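Local coordinates for protein rhodopsin (Todarodes pacificus, PDB 2Z73) that detects dim light through bound retinal, whose isomerisation from 11-cis to all-trans switches on a G-protein signal that activates phospholipase C in vision, at residues 39-44 and 303-308; 80-85 and 112-117; 92-95 and 101-104; 186-191 and 275-280. One frame throughout, in Å; residues are numbered along the deposited sequence.

Contact 1. Residues 39-44 and 303-308. With RET (retinal), chain D.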
loop_
_atom_site.group_PDB
_atom_site.type_symbol
_atom_site.label_atom_id
_atom_site.label_comp_id
_atom_site.label_asym_id
_atom_site.label_seq_id
_atom_site.Cartn_x
_atom_site.Cartn_y
_atom_site.Cartn_z
ATOM N N ILE A 39 2.917 8.883 20.130
ATOM C CA ILE A 39 1.988 9.862 19.596
ATOM C C ILE A 39 1.981 9.743 18.087
ATOM O O ILE A 39 0.935 9.770 17.451
ATOM C CB ILE A 39 2.401 11.286 19.992
ATOM C CG1 ILE A 39 2.190 11.470 21.499
ATOM C CG2 ILE A 39 1.629 12.310 19.159
ATOM C CD1 ILE A 39 2.734 12.767 22.055
ATOM N N PHE A 40 3.166 9.599 17.518
ATOM C CA PHE A 40 3.294 9.496 16.074
ATOM C C PHE A 40 2.474 8.349 15.489
ATOM O O PHE A 40 1.554 8.572 14.687
ATOM C CB PHE A 40 4.758 9.307 15.677
ATOM C CG PHE A 40 4.963 9.237 14.201
ATOM C CD1 PHE A 40 5.031 10.399 13.452
ATOM C CD2 PHE A 40 5.025 8.008 13.556
ATOM C CE1 PHE A 40 5.156 10.341 12.074
ATOM C CE2 PHE A 40 5.149 7.934 12.180
ATOM C CZ PHE A 40 5.214 9.103 11.435
ATOM N N ILE A 41 2.817 7.124 15.889
ATOM C CA ILE A 41 2.129 5.945 15.379
ATOM C C ILE A 41 0.633 5.946 15.714
ATOM O O ILE A 41 -0.171 5.392 14.968
ATOM C CB ILE A 41 2.800 4.652 15.893
ATOM C CG1 ILE A 41 2.466 3.495 14.955
ATOM C CG2 ILE A 41 2.352 4.347 17.302
ATOM C CD1 ILE A 41 2.859 3.757 13.480
ATOM N N GLY A 42 0.276 6.583 16.832
ATOM C CA GLY A 42 -1.113 6.677 17.231
ATOM C C GLY A 42 -1.883 7.509 16.223
ATOM O O GLY A 42 -3.036 7.214 15.891
ATOM N N ILE A 43 -1.241 8.552 15.714
ATOM C CA ILE A 43 -1.869 9.416 14.731
ATOM C C ILE A 43 -1.925 8.716 13.366
ATOM O O ILE A 43 -2.723 9.085 12.507
ATOM C CB ILE A 43 -1.123 10.778 14.646
ATOM C CG1 ILE A 43 -1.321 11.531 15.964
ATOM C CG2 ILE A 43 -1.634 11.608 13.464
ATOM C CD1 ILE A 43 -0.850 12.990 15.956
ATOM N N CYS A 44 -1.089 7.705 13.155
ATOM C CA CYS A 44 -1.155 6.970 11.898
ATOM C C CYS A 44 -2.350 6.040 12.042
ATOM O O CYS A 44 -3.023 5.706 11.068
ATOM C CB CYS A 44 0.123 6.155 11.649
ATOM S SG CYS A 44 1.574 7.144 11.181
ATOM N N PHE A 303 8.488 5.708 9.276
ATOM C CA PHE A 303 8.207 6.212 7.941
ATOM C C PHE A 303 7.497 5.108 7.171
ATOM O O PHE A 303 6.507 5.357 6.483
ATOM C CB PHE A 303 9.518 6.586 7.240
ATOM C CG PHE A 303 9.331 7.390 5.990
ATOM C CD1 PHE A 303 8.819 8.679 6.052
ATOM C CD2 PHE A 303 9.658 6.853 4.742
ATOM C CE1 PHE A 303 8.626 9.433 4.888
ATOM C CE2 PHE A 303 9.473 7.594 3.567
ATOM C CZ PHE A 303 8.954 8.889 3.642
ATOM N N ALA A 304 7.997 3.880 7.294
ATOM C CA ALA A 304 7.387 2.739 6.604
ATOM C C ALA A 304 5.967 2.485 7.110
ATOM O O ALA A 304 5.038 2.336 6.317
ATOM C CB ALA A 304 8.252 1.473 6.775
ATOM N N LYS A 305 5.794 2.453 8.427
ATOM C CA LYS A 305 4.473 2.209 9.001
ATOM C C LYS A 305 3.401 3.220 8.565
ATOM O O LYS A 305 2.234 2.862 8.399
ATOM C CB LYS A 305 4.557 2.186 10.528
ATOM C CG LYS A 305 5.338 1.019 11.095
ATOM C CD LYS A 305 5.051 0.847 12.575
ATOM C CE LYS A 305 6.028 -0.099 13.247
ATOM N NZ LYS A 305 5.769 -1.515 13.013
ATOM N N ALA A 306 3.796 4.478 8.382
ATOM C CA ALA A 306 2.851 5.507 7.976
ATOM C C ALA A 306 2.392 5.300 6.535
ATOM O O ALA A 306 1.354 5.807 6.130
ATOM C CB ALA A 306 3.474 6.893 8.143
ATOM N N SER A 307 3.160 4.538 5.763
ATOM C CA SER A 307 2.785 4.292 4.369
ATOM C C SER A 307 1.321 3.928 4.235
ATOM O O SER A 307 0.655 4.382 3.330
ATOM C CB SER A 307 3.628 3.164 3.749
ATOM O OG SER A 307 3.239 2.897 2.398
ATOM N N ALA A 308 0.818 3.110 5.146
ATOM C CA ALA A 308 -0.571 2.673 5.073
ATOM C C ALA A 308 -1.627 3.759 5.302
ATOM O O ALA A 308 -2.820 3.459 5.331
ATOM C CB ALA A 308 -0.802 1.509 6.040
HETATM C C1 RET D . 10.522 -5.770 3.135
HETATM C C2 RET D . 10.847 -4.830 1.938
HETATM C C3 RET D . 9.864 -3.694 1.710
HETATM C C4 RET D . 8.404 -4.174 1.650
HETATM C C5 RET D . 8.042 -5.121 2.796
HETATM C C6 RET D . 8.980 -5.849 3.483
HETATM C C7 RET D . 8.610 -6.777 4.631
HETATM C C8 RET D . 8.182 -6.350 5.898
HETATM C C9 RET D . 7.722 -7.087 7.083
HETATM C C10 RET D . 7.376 -6.284 8.098
HETATM C C11 RET D . 6.819 -6.576 9.401
HETATM C C12 RET D . 6.491 -5.693 10.392
HETATM C C13 RET D . 6.671 -4.204 10.599
HETATM C C14 RET D . 6.131 -3.597 11.699
HETATM C C15 RET D . 6.276 -2.164 11.982
HETATM C C16 RET D . 11.076 -7.164 2.839
HETATM C C17 RET D . 11.366 -5.227 4.334
HETATM C C18 RET D . 6.553 -5.105 3.023
HETATM C C19 RET D . 7.633 -8.600 7.068
HETATM C C20 RET D . 7.481 -3.444 9.526
#
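C44 and A306 mark the closest approach of the first and seventh transmembrane helices here, with their CA atoms 5.8 Å apart. The touches across it are apolar. C44 SG rests on A306 CB at 3.6 Å, a methyl and a sulfur small enough to let the helices sit close. F40, on the surface side, brings its CZ to within 4.3 Å of A306 CB, the ring standing obliquely to that methyl. Deeper in, the long branch of I41 reaches across K305, its CD1 lying 3.8 Å from both CB and CD of the lysine; isoleucine thus covers the aliphatic stem.

K305 also carries a covalent bond: its NZ is joined to retinal C15 at 1.3 Å, the Schiff base linkage. A bend at the last torsion (chi4 -78°) turns the amine away from helix 31-61, and Y111 OH is hydrogen-bonded to NZ. The apolar branch of I41 therefore lies against the methylenes of the lysine, while its nitrogen is directed to retinal and Y111.

Contact 2. Residues 80-85 and 112-117. With RET (retinal), chain D; PLM (palmitic acid), chain E.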
loop_
_atom_site.group_PDB
_atom_site.type_symbol
_atom_site.label_atom_id
_atom_site.label_comp_id
_atom_site.label_asym_id
_atom_site.label_seq_id
_atom_site.Cartn_x
_atom_site.Cartn_y
_atom_site.Cartn_z
ATOM N N ASP A 80 -4.557 -1.554 4.312
ATOM C CA ASP A 80 -4.003 -0.397 5.002
ATOM C C ASP A 80 -4.745 -0.101 6.295
ATOM O O ASP A 80 -4.156 0.383 7.277
ATOM C CB ASP A 80 -4.017 0.805 4.070
ATOM C CG ASP A 80 -3.116 0.607 2.874
ATOM O OD1 ASP A 80 -3.223 1.381 1.894
ATOM O OD2 ASP A 80 -2.294 -0.325 2.920
ATOM N N PHE A 81 -6.037 -0.398 6.313
ATOM C CA PHE A 81 -6.814 -0.176 7.517
ATOM C C PHE A 81 -6.245 -1.028 8.658
ATOM O O PHE A 81 -5.886 -0.505 9.709
ATOM C CB PHE A 81 -8.279 -0.569 7.310
ATOM C CG PHE A 81 -9.109 -0.421 8.555
ATOM C CD1 PHE A 81 -9.627 0.813 8.914
ATOM C CD2 PHE A 81 -9.306 -1.502 9.409
ATOM C CE1 PHE A 81 -10.321 0.967 10.101
ATOM C CE2 PHE A 81 -10.003 -1.359 10.601
ATOM C CZ PHE A 81 -10.511 -0.124 10.949
ATOM N N THR A 82 -6.176 -2.338 8.420
ATOM C CA THR A 82 -5.686 -3.300 9.398
ATOM C C THR A 82 -4.251 -3.016 9.828
ATOM O O THR A 82 -3.891 -3.226 10.981
ATOM C CB THR A 82 -5.742 -4.759 8.851
ATOM O OG1 THR A 82 -6.963 -4.965 8.136
ATOM C CG2 THR A 82 -5.672 -5.768 9.997
ATOM N N PHE A 83 -3.424 -2.560 8.895
ATOM C CA PHE A 83 -2.034 -2.253 9.228
ATOM C C PHE A 83 -2.022 -1.141 10.275
ATOM O O PHE A 83 -1.419 -1.260 11.338
ATOM C CB PHE A 83 -1.288 -1.763 7.990
ATOM C CG PHE A 83 0.194 -1.679 8.176
ATOM C CD1 PHE A 83 1.015 -2.709 7.729
ATOM C CD2 PHE A 83 0.769 -0.584 8.813
ATOM C CE1 PHE A 83 2.389 -2.655 7.912
ATOM C CE2 PHE A 83 2.141 -0.515 9.005
ATOM C CZ PHE A 83 2.957 -1.551 8.553
ATOM N N SER A 84 -2.703 -0.051 9.949
ATOM C CA SER A 84 -2.774 1.099 10.826
ATOM C C SER A 84 -3.376 0.763 12.191
ATOM O O SER A 84 -2.909 1.272 13.216
ATOM C CB SER A 84 -3.588 2.210 10.151
ATOM O OG SER A 84 -3.101 2.457 8.830
ATOM N N LEU A 85 -4.401 -0.092 12.202
ATOM C CA LEU A 85 -5.057 -0.481 13.447
ATOM C C LEU A 85 -4.092 -1.238 14.362
ATOM O O LEU A 85 -3.763 -0.797 15.473
ATOM C CB LEU A 85 -6.251 -1.402 13.169
ATOM C CG LEU A 85 -7.461 -1.397 14.130
ATOM C CD1 LEU A 85 -8.071 -2.790 14.147
ATOM C CD2 LEU A 85 -7.067 -0.979 15.543
ATOM N N GLY A 112 3.954 -8.432 14.307
ATOM C CA GLY A 112 4.883 -8.505 13.191
ATOM C C GLY A 112 4.328 -9.198 11.963
ATOM O O GLY A 112 4.558 -8.751 10.844
ATOM N N PHE A 113 3.604 -10.293 12.184
ATOM C CA PHE A 113 3.000 -11.082 11.115
ATOM C C PHE A 113 1.927 -10.292 10.342
ATOM O O PHE A 113 1.812 -10.408 9.116
ATOM C CB PHE A 113 2.395 -12.346 11.720
ATOM C CG PHE A 113 1.659 -13.211 10.737
ATOM C CD1 PHE A 113 2.250 -13.606 9.548
ATOM C CD2 PHE A 113 0.378 -13.674 11.033
ATOM C CE1 PHE A 113 1.591 -14.447 8.662
ATOM C CE2 PHE A 113 -0.298 -14.522 10.150
ATOM C CZ PHE A 113 0.316 -14.909 8.959
ATOM N N ILE A 114 1.143 -9.505 11.073
ATOM C CA ILE A 114 0.102 -8.694 10.488
ATOM C C ILE A 114 0.725 -7.549 9.708
ATOM O O ILE A 114 0.233 -7.149 8.644
ATOM C CB ILE A 114 -0.815 -8.115 11.577
ATOM C CG1 ILE A 114 -1.714 -9.222 12.130
ATOM C CG2 ILE A 114 -1.644 -6.969 11.020
ATOM C CD1 ILE A 114 -2.699 -9.774 11.117
ATOM N N GLY A 115 1.816 -7.018 10.244
ATOM C CA GLY A 115 2.498 -5.925 9.583
ATOM C C GLY A 115 3.037 -6.394 8.250
ATOM O O GLY A 115 2.897 -5.716 7.227
ATOM N N GLY A 116 3.638 -7.578 8.251
ATOM C CA GLY A 116 4.201 -8.095 7.024
ATOM C C GLY A 116 3.172 -8.552 6.022
ATOM O O GLY A 116 3.274 -8.262 4.826
ATOM N N ILE A 117 2.172 -9.270 6.521
ATOM C CA ILE A 117 1.109 -9.815 5.693
ATOM C C ILE A 117 0.386 -8.743 4.901
ATOM O O ILE A 117 0.057 -8.958 3.743
ATOM C CB ILE A 117 0.095 -10.604 6.562
ATOM C CG1 ILE A 117 -0.854 -11.411 5.677
ATOM C CG2 ILE A 117 -0.704 -9.659 7.413
ATOM C CD1 ILE A 117 -1.784 -12.320 6.462
HETATM C C1 RET D . 10.522 -5.770 3.135
HETATM C C2 RET D . 10.847 -4.830 1.938
HETATM C C3 RET D . 9.864 -3.694 1.710
HETATM C C4 RET D . 8.404 -4.174 1.650
HETATM C C5 RET D . 8.042 -5.121 2.796
HETATM C C6 RET D . 8.980 -5.849 3.483
HETATM C C7 RET D . 8.610 -6.777 4.631
HETATM C C8 RET D . 8.182 -6.350 5.898
HETATM C C9 RET D . 7.722 -7.087 7.083
HETATM C C10 RET D . 7.376 -6.284 8.098
HETATM C C11 RET D . 6.819 -6.576 9.401
HETATM C C12 RET D . 6.491 -5.693 10.392
HETATM C C13 RET D . 6.671 -4.204 10.599
HETATM C C14 RET D . 6.131 -3.597 11.699
HETATM C C15 RET D . 6.276 -2.164 11.982
HETATM C C16 RET D . 11.076 -7.164 2.839
HETATM C C17 RET D . 11.366 -5.227 4.334
HETATM C C18 RET D . 6.553 -5.105 3.023
HETATM C C19 RET D . 7.633 -8.600 7.068
HETATM C C20 RET D . 7.481 -3.444 9.526
HETATM C C1 PLM E . -21.724 -3.751 4.051
HETATM O O2 PLM E . -22.571 -3.264 4.789
HETATM C C2 PLM E . -20.457 -2.948 3.742
HETATM C C3 PLM E . -19.164 -3.634 4.202
HETATM C C4 PLM E . -18.390 -2.734 5.159
HETATM C C5 PLM E . -17.000 -3.252 5.402
HETATM C C6 PLM E . -16.279 -2.334 6.358
HETATM C C7 PLM E . -15.135 -3.063 7.027
HETATM C C8 PLM E . -14.377 -2.167 8.020
HETATM C C9 PLM E . -12.990 -2.723 8.353
HETATM C CA PLM E . -12.994 -3.593 9.589
HETATM C CB PLM E . -11.864 -4.601 9.529
HETATM C CC PLM E . -11.584 -5.201 10.893
HETATM C CD PLM E . -10.456 -6.211 10.817
HETATM C CE PLM E . -9.470 -5.986 11.937
HETATM C CF PLM E . -9.370 -7.177 12.875
HETATM C CG PLM E . -8.367 -6.923 13.994
#
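F83 of helix 70-87 meets G115 of helix 104-138 edge-on: its CE1 lies 3.2 Å from G115 O, with the oxygen near the ring plane, so an aromatic C-H edge faces a carbonyl. The ring gets there because CG stands anti to the backbone N (chi1 -169°), which carries it across to helix 104-138. A flat ring with only hydrogens on its rim suits so close an approach, and G115 presents bare backbone to it. The glycine is also required on its pocket side, since a CB there would come within 2.9 Å of retinal C12; a CB on G116 would likewise clash with retinal C19. I114, one residue before G115, sets CG2 against T82 CG2 at 4.3 Å; T82 turns its hydroxyl back to F78 O and offers only the methyl.

On the far side of helix 70-87, F81 lies under a bound palmitic acid, whose C9 sits 3.9 Å above one face near the rim. With alanine in place of this phenylalanine, the acyl chain would probably lose the aromatic face it rests on, and a gap would open beside C49. The glycine face of transmembrane helix 3 forms a wall of the opsin retinal pocket, with helix 2 packed against it through F83.

Contact 3. Residues 92-95 and 101-104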
loop_
_atom_site.group_PDB
_atom_site.type_symbol
_atom_site.label_atom_id
_atom_site.label_comp_id
_atom_site.label_asym_id
_atom_site.label_seq_id
_atom_site.Cartn_x
_atom_site.Cartn_y
_atom_site.Cartn_z
ATOM N N MET A 92 1.518 -0.605 19.917
ATOM C CA MET A 92 2.765 0.151 19.935
ATOM C C MET A 92 2.654 1.395 20.797
ATOM O O MET A 92 3.453 1.603 21.709
ATOM C CB MET A 92 3.205 0.543 18.523
ATOM C CG MET A 92 4.636 1.091 18.490
ATOM S SD MET A 92 5.276 1.607 16.871
ATOM C CE MET A 92 6.835 2.235 17.354
ATOM N N THR A 93 1.658 2.219 20.510
ATOM C CA THR A 93 1.454 3.445 21.257
ATOM C C THR A 93 1.520 3.225 22.762
ATOM O O THR A 93 2.222 3.954 23.460
ATOM C CB THR A 93 0.111 4.083 20.883
ATOM O OG1 THR A 93 0.083 4.293 19.469
ATOM C CG2 THR A 93 -0.087 5.424 21.606
ATOM N N ILE A 94 0.796 2.228 23.267
ATOM C CA ILE A 94 0.801 1.956 24.700
ATOM C C ILE A 94 2.190 1.497 25.135
ATOM O O ILE A 94 2.667 1.878 26.198
ATOM C CB ILE A 94 -0.261 0.891 25.077
ATOM C CG1 ILE A 94 -1.658 1.492 24.936
ATOM C CG2 ILE A 94 -0.064 0.402 26.505
ATOM C CD1 ILE A 94 -1.899 2.691 25.812
ATOM N N SER A 95 2.837 0.688 24.299
ATOM C CA SER A 95 4.168 0.196 24.602
ATOM C C SER A 95 5.143 1.347 24.756
ATOM O O SER A 95 5.968 1.355 25.672
ATOM C CB SER A 95 4.659 -0.743 23.505
ATOM O OG SER A 95 4.124 -2.033 23.699
ATOM N N TRP A 101 7.322 -3.134 25.800
ATOM C CA TRP A 101 6.274 -3.930 25.169
ATOM C C TRP A 101 5.688 -4.858 26.217
ATOM O O TRP A 101 6.288 -5.875 26.578
ATOM C CB TRP A 101 6.830 -4.758 23.999
ATOM C CG TRP A 101 5.809 -5.697 23.376
ATOM C CD1 TRP A 101 5.487 -6.955 23.801
ATOM C CD2 TRP A 101 4.976 -5.435 22.238
ATOM N NE1 TRP A 101 4.512 -7.492 23.002
ATOM C CE2 TRP A 101 4.177 -6.583 22.034
ATOM C CE3 TRP A 101 4.823 -4.341 21.370
ATOM C CZ2 TRP A 101 3.232 -6.673 20.992
ATOM C CZ3 TRP A 101 3.879 -4.429 20.328
ATOM C CH2 TRP A 101 3.101 -5.589 20.154
ATOM N N ILE A 102 4.508 -4.500 26.708
ATOM C CA ILE A 102 3.821 -5.256 27.756
ATOM C C ILE A 102 2.753 -6.225 27.272
ATOM O O ILE A 102 1.956 -6.682 28.079
ATOM C CB ILE A 102 3.101 -4.304 28.719
ATOM C CG1 ILE A 102 2.056 -3.489 27.927
ATOM C CG2 ILE A 102 4.103 -3.397 29.409
ATOM C CD1 ILE A 102 1.040 -2.749 28.774
ATOM N N PHE A 103 2.727 -6.556 25.987
ATOM C CA PHE A 103 1.668 -7.427 25.493
ATOM C C PHE A 103 2.017 -8.874 25.217
ATOM O O PHE A 103 1.208 -9.609 24.653
ATOM C CB PHE A 103 1.022 -6.788 24.260
ATOM C CG PHE A 103 0.481 -5.405 24.517
ATOM C CD1 PHE A 103 -0.683 -5.225 25.265
ATOM C CD2 PHE A 103 1.164 -4.283 24.061
ATOM C CE1 PHE A 103 -1.153 -3.943 25.557
ATOM C CE2 PHE A 103 0.703 -2.997 24.347
ATOM C CZ PHE A 103 -0.450 -2.825 25.094
ATOM N N GLY A 104 3.210 -9.291 25.628
ATOM C CA GLY A 104 3.612 -10.672 25.433
ATOM C C GLY A 104 4.112 -11.054 24.061
ATOM O O GLY A 104 3.897 -10.347 23.089
#
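S95 and W101 bring their CA atoms to 4.7 Å as the chain turns from helix 91-97 into the first extracellular loop. S95 is small enough to enter the angle between two aromatic residues. Its OG lies 3.2 Å from W101 CA and 3.4 Å from W101 CE3, obliquely to the indole, and sits at the rim of the F103 ring, near its plane. That hydroxyl stands beside its own backbone N (chi1 -81°), consistent with its hydrogen bond to L91 O one helical turn back, so it can lie against carbon without wasting its polarity.

The run W101-I102-F103-G104 matches the WxFG motif of the first extracellular loop in many class A receptors. W101 NE1 is bonded to G104 O at 2.9 Å, nearly straight (161°), the donor standing above the carbonyl plane. G104 has a positive phi of 80°, where a CB would jam against the preceding carbonyl oxygen. F103 CB lies over one face of the indole, toward its rim, and Y111 packs edge-to-face with W101. A leucine in place of W101 would probably leave G104 O without its indole donor and F103 without the flat surface under its CB.

I94 meets F103 at about a right angle, its CG2 3.5 Å from CZ and its CB in plane at the ring edge. I102 lays CG1 over the centre of that ring, 3.7 Å above it, and its CD1 touches I94 CG2.

Contact 4. Residues 186-191 and 275-280; sequences CSFDYI and SPYAVV. With RET (retinal), chain D.
Y190 and Y277 meet at about a right angle, with Y277 OH at the rim of the Y190 ring, near its plane and 3.2 Å from Y190 CE1. At the edge of Y277, again near the ring plane, comes S187 OG. F188 has Y190 CD1 over one face, 4.3 Å above it and offset toward the rim, while Y277 CE1 and the C19 methyl of retinal approach its ring obliquely.

The polar link between the segments is S187 OG giving its hydrogen to Y277 OH at 3.0 Å. Y277 extends straight from helix 246-286, CG anti to the backbone N (chi1 -179°), which delivers its hydroxyl to the loop. E180 is hydrogen-bonded to both Y277 OH and Y190 OH, so the two buried phenols share one carboxylate. A tyrosine suits each site because it fills space with a ring yet ends in a group that can pair. Further along the loop, D189 OD1 accepts from I191 N in an Asx turn.

Retinal lies against the same strand: C186 O is 3.3 Å from its C14, and F188 CD2 3.6 Å from C19. A278, next to Y277, sets its methyl 3.7 Å from C2 of the ionone ring. C186 is tied to C108 by a disulfide. Strand 186-188, paired with 177-179, forms the second-loop hairpin that lids the chromophore in opsins, here fastened to transmembrane helix 6.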
loop_
_atom_site.group_PDB
_atom_site.type_symbol
_atom_site.label_atom_id
_atom_site.label_comp_id
_atom_site.label_asym_id
_atom_site.label_seq_id
_atom_site.Cartn_x
_atom_site.Cartn_y
_atom_site.Cartn_z
ATOM N N CYS A 186 7.117 -4.719 17.001
ATOM C CA CYS A 186 7.754 -5.930 16.538
ATOM C C CYS A 186 7.906 -5.956 15.032
ATOM O O CYS A 186 7.335 -5.133 14.331
ATOM C CB CYS A 186 6.955 -7.140 17.060
ATOM S SG CYS A 186 7.302 -7.431 18.838
ATOM N N SER A 187 8.719 -6.883 14.547
ATOM C CA SER A 187 8.972 -7.037 13.118
ATOM C C SER A 187 9.681 -8.373 12.962
ATOM O O SER A 187 9.787 -9.127 13.927
ATOM C CB SER A 187 9.871 -5.904 12.618
ATOM O OG SER A 187 10.016 -5.959 11.209
ATOM N N PHE A 188 10.160 -8.679 11.760
ATOM C CA PHE A 188 10.873 -9.937 11.559
ATOM C C PHE A 188 12.316 -9.780 12.015
ATOM O O PHE A 188 12.778 -8.670 12.275
ATOM C CB PHE A 188 10.809 -10.369 10.095
ATOM C CG PHE A 188 11.413 -9.385 9.131
ATOM C CD1 PHE A 188 12.633 -9.656 8.512
ATOM C CD2 PHE A 188 10.758 -8.205 8.821
ATOM C CE1 PHE A 188 13.194 -8.763 7.594
ATOM C CE2 PHE A 188 11.306 -7.304 7.906
ATOM C CZ PHE A 188 12.530 -7.587 7.292
ATOM N N ASP A 189 13.030 -10.891 12.125
ATOM C CA ASP A 189 14.425 -10.863 12.561
ATOM C C ASP A 189 15.384 -10.704 11.372
ATOM O O ASP A 189 15.586 -11.637 10.590
ATOM C CB ASP A 189 14.738 -12.148 13.328
ATOM C CG ASP A 189 16.070 -12.098 14.028
ATOM O OD1 ASP A 189 16.758 -11.060 13.940
ATOM O OD2 ASP A 189 16.425 -13.105 14.671
ATOM N N TYR A 190 15.959 -9.510 11.241
ATOM C CA TYR A 190 16.896 -9.216 10.154
ATOM C C TYR A 190 18.322 -9.172 10.685
ATOM O O TYR A 190 19.255 -8.818 9.969
ATOM C CB TYR A 190 16.542 -7.882 9.484
ATOM C CG TYR A 190 16.266 -6.749 10.454
ATOM C CD1 TYR A 190 14.993 -6.181 10.552
ATOM C CD2 TYR A 190 17.268 -6.256 11.286
ATOM C CE1 TYR A 190 14.725 -5.151 11.452
ATOM C CE2 TYR A 190 17.012 -5.230 12.193
ATOM C CZ TYR A 190 15.734 -4.681 12.270
ATOM O OH TYR A 190 15.469 -3.680 13.178
ATOM N N ILE A 191 18.480 -9.544 11.948
ATOM C CA ILE A 191 19.792 -9.556 12.576
ATOM C C ILE A 191 20.429 -10.955 12.516
ATOM O O ILE A 191 21.523 -11.123 11.978
ATOM C CB ILE A 191 19.683 -9.087 14.030
ATOM C CG1 ILE A 191 19.201 -7.631 14.059
ATOM C CG2 ILE A 191 21.010 -9.238 14.718
ATOM C CD1 ILE A 191 18.924 -7.101 15.458
ATOM N N SER A 275 11.321 1.242 1.081
ATOM C CA SER A 275 12.704 1.025 0.674
ATOM C C SER A 275 13.758 1.425 1.694
ATOM O O SER A 275 14.752 0.726 1.854
ATOM C CB SER A 275 12.968 1.707 -0.659
ATOM O OG SER A 275 12.130 1.141 -1.657
ATOM N N PRO A 276 13.564 2.548 2.400
ATOM C CA PRO A 276 14.591 2.907 3.384
ATOM C C PRO A 276 14.780 1.794 4.429
ATOM O O PRO A 276 15.866 1.229 4.558
ATOM C CB PRO A 276 14.039 4.191 3.997
ATOM C CG PRO A 276 13.279 4.801 2.859
ATOM C CD PRO A 276 12.567 3.622 2.259
ATOM N N TYR A 277 13.704 1.484 5.156
ATOM C CA TYR A 277 13.706 0.455 6.194
ATOM C C TYR A 277 14.243 -0.841 5.625
ATOM O O TYR A 277 15.058 -1.520 6.254
ATOM C CB TYR A 277 12.287 0.242 6.743
ATOM C CG TYR A 277 12.167 -0.794 7.846
ATOM C CD1 TYR A 277 11.617 -2.056 7.600
ATOM C CD2 TYR A 277 12.633 -0.516 9.132
ATOM C CE1 TYR A 277 11.536 -3.017 8.607
ATOM C CE2 TYR A 277 12.562 -1.466 10.154
ATOM C CZ TYR A 277 12.012 -2.712 9.888
ATOM O OH TYR A 277 11.932 -3.635 10.917
ATOM N N ALA A 278 13.789 -1.187 4.430
ATOM C CA ALA A 278 14.242 -2.413 3.790
ATOM C C ALA A 278 15.765 -2.421 3.749
ATOM O O ALA A 278 16.402 -3.405 4.126
ATOM C CB ALA A 278 13.683 -2.506 2.383
ATOM N N VAL A 279 16.336 -1.304 3.305
ATOM C CA VAL A 279 17.775 -1.166 3.193
ATOM C C VAL A 279 18.451 -1.366 4.547
ATOM O O VAL A 279 19.360 -2.188 4.671
ATOM C CB VAL A 279 18.150 0.219 2.589
ATOM C CG1 VAL A 279 19.627 0.518 2.783
ATOM C CG2 VAL A 279 17.838 0.221 1.093
ATOM N N VAL A 280 18.008 -0.628 5.561
ATOM C CA VAL A 280 18.596 -0.761 6.882
ATOM C C VAL A 280 18.546 -2.202 7.354
ATOM O O VAL A 280 19.421 -2.654 8.089
ATOM C CB VAL A 280 17.866 0.081 7.925
ATOM C CG1 VAL A 280 18.496 -0.140 9.308
ATOM C CG2 VAL A 280 17.918 1.548 7.528
HETATM C C1 RET D . 10.522 -5.770 3.135
HETATM C C2 RET D . 10.847 -4.830 1.938
HETATM C C3 RET D . 9.864 -3.694 1.710
HETATM C C4 RET D . 8.404 -4.174 1.650
HETATM C C5 RET D . 8.042 -5.121 2.796
HETATM C C6 RET D . 8.980 -5.849 3.483
HETATM C C7 RET D . 8.610 -6.777 4.631
HETATM C C8 RET D . 8.182 -6.350 5.898
HETATM C C9 RET D . 7.722 -7.087 7.083
HETATM C C10 RET D . 7.376 -6.284 8.098
HETATM C C11 RET D . 6.819 -6.576 9.401
HETATM C C12 RET D . 6.491 -5.693 10.392
HETATM C C13 RET D . 6.671 -4.204 10.599
HETATM C C14 RET D . 6.131 -3.597 11.699
HETATM C C15 RET D . 6.276 -2.164 11.982
HETATM C C16 RET D . 11.076 -7.164 2.839
HETATM C C17 RET D . 11.366 -5.227 4.334
HETATM C C18 RET D . 6.553 -5.105 3.023
HETATM C C19 RET D . 7.633 -8.600 7.068
HETATM C C20 RET D . 7.481 -3.444 9.526
#

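How the contacts relate
Contacts 1, 2 and 4 are buried and share the retinal: contact 1 holds its covalent attachment, contact 2 a glycine wall, and contact 4 the extracellular lid. Contact 3 is partly buried, its centre about 25 Å from that of the chain, and joins the end of transmembrane helix 2 to the first extracellular loop. Chemistry follows place. Contact 1 is apolar, contact 2 adds a ring edge against a backbone carbonyl at a glycine, contact 4 spends hydroxyls on a polar network, and contact 3 sets a serine and an isoleucine of a helix end against loop aromatics. Contact 1 touches all the others, through K305 O on F83 CE2, K305 CE near M92 SD and A304 CB beside Y277 CB.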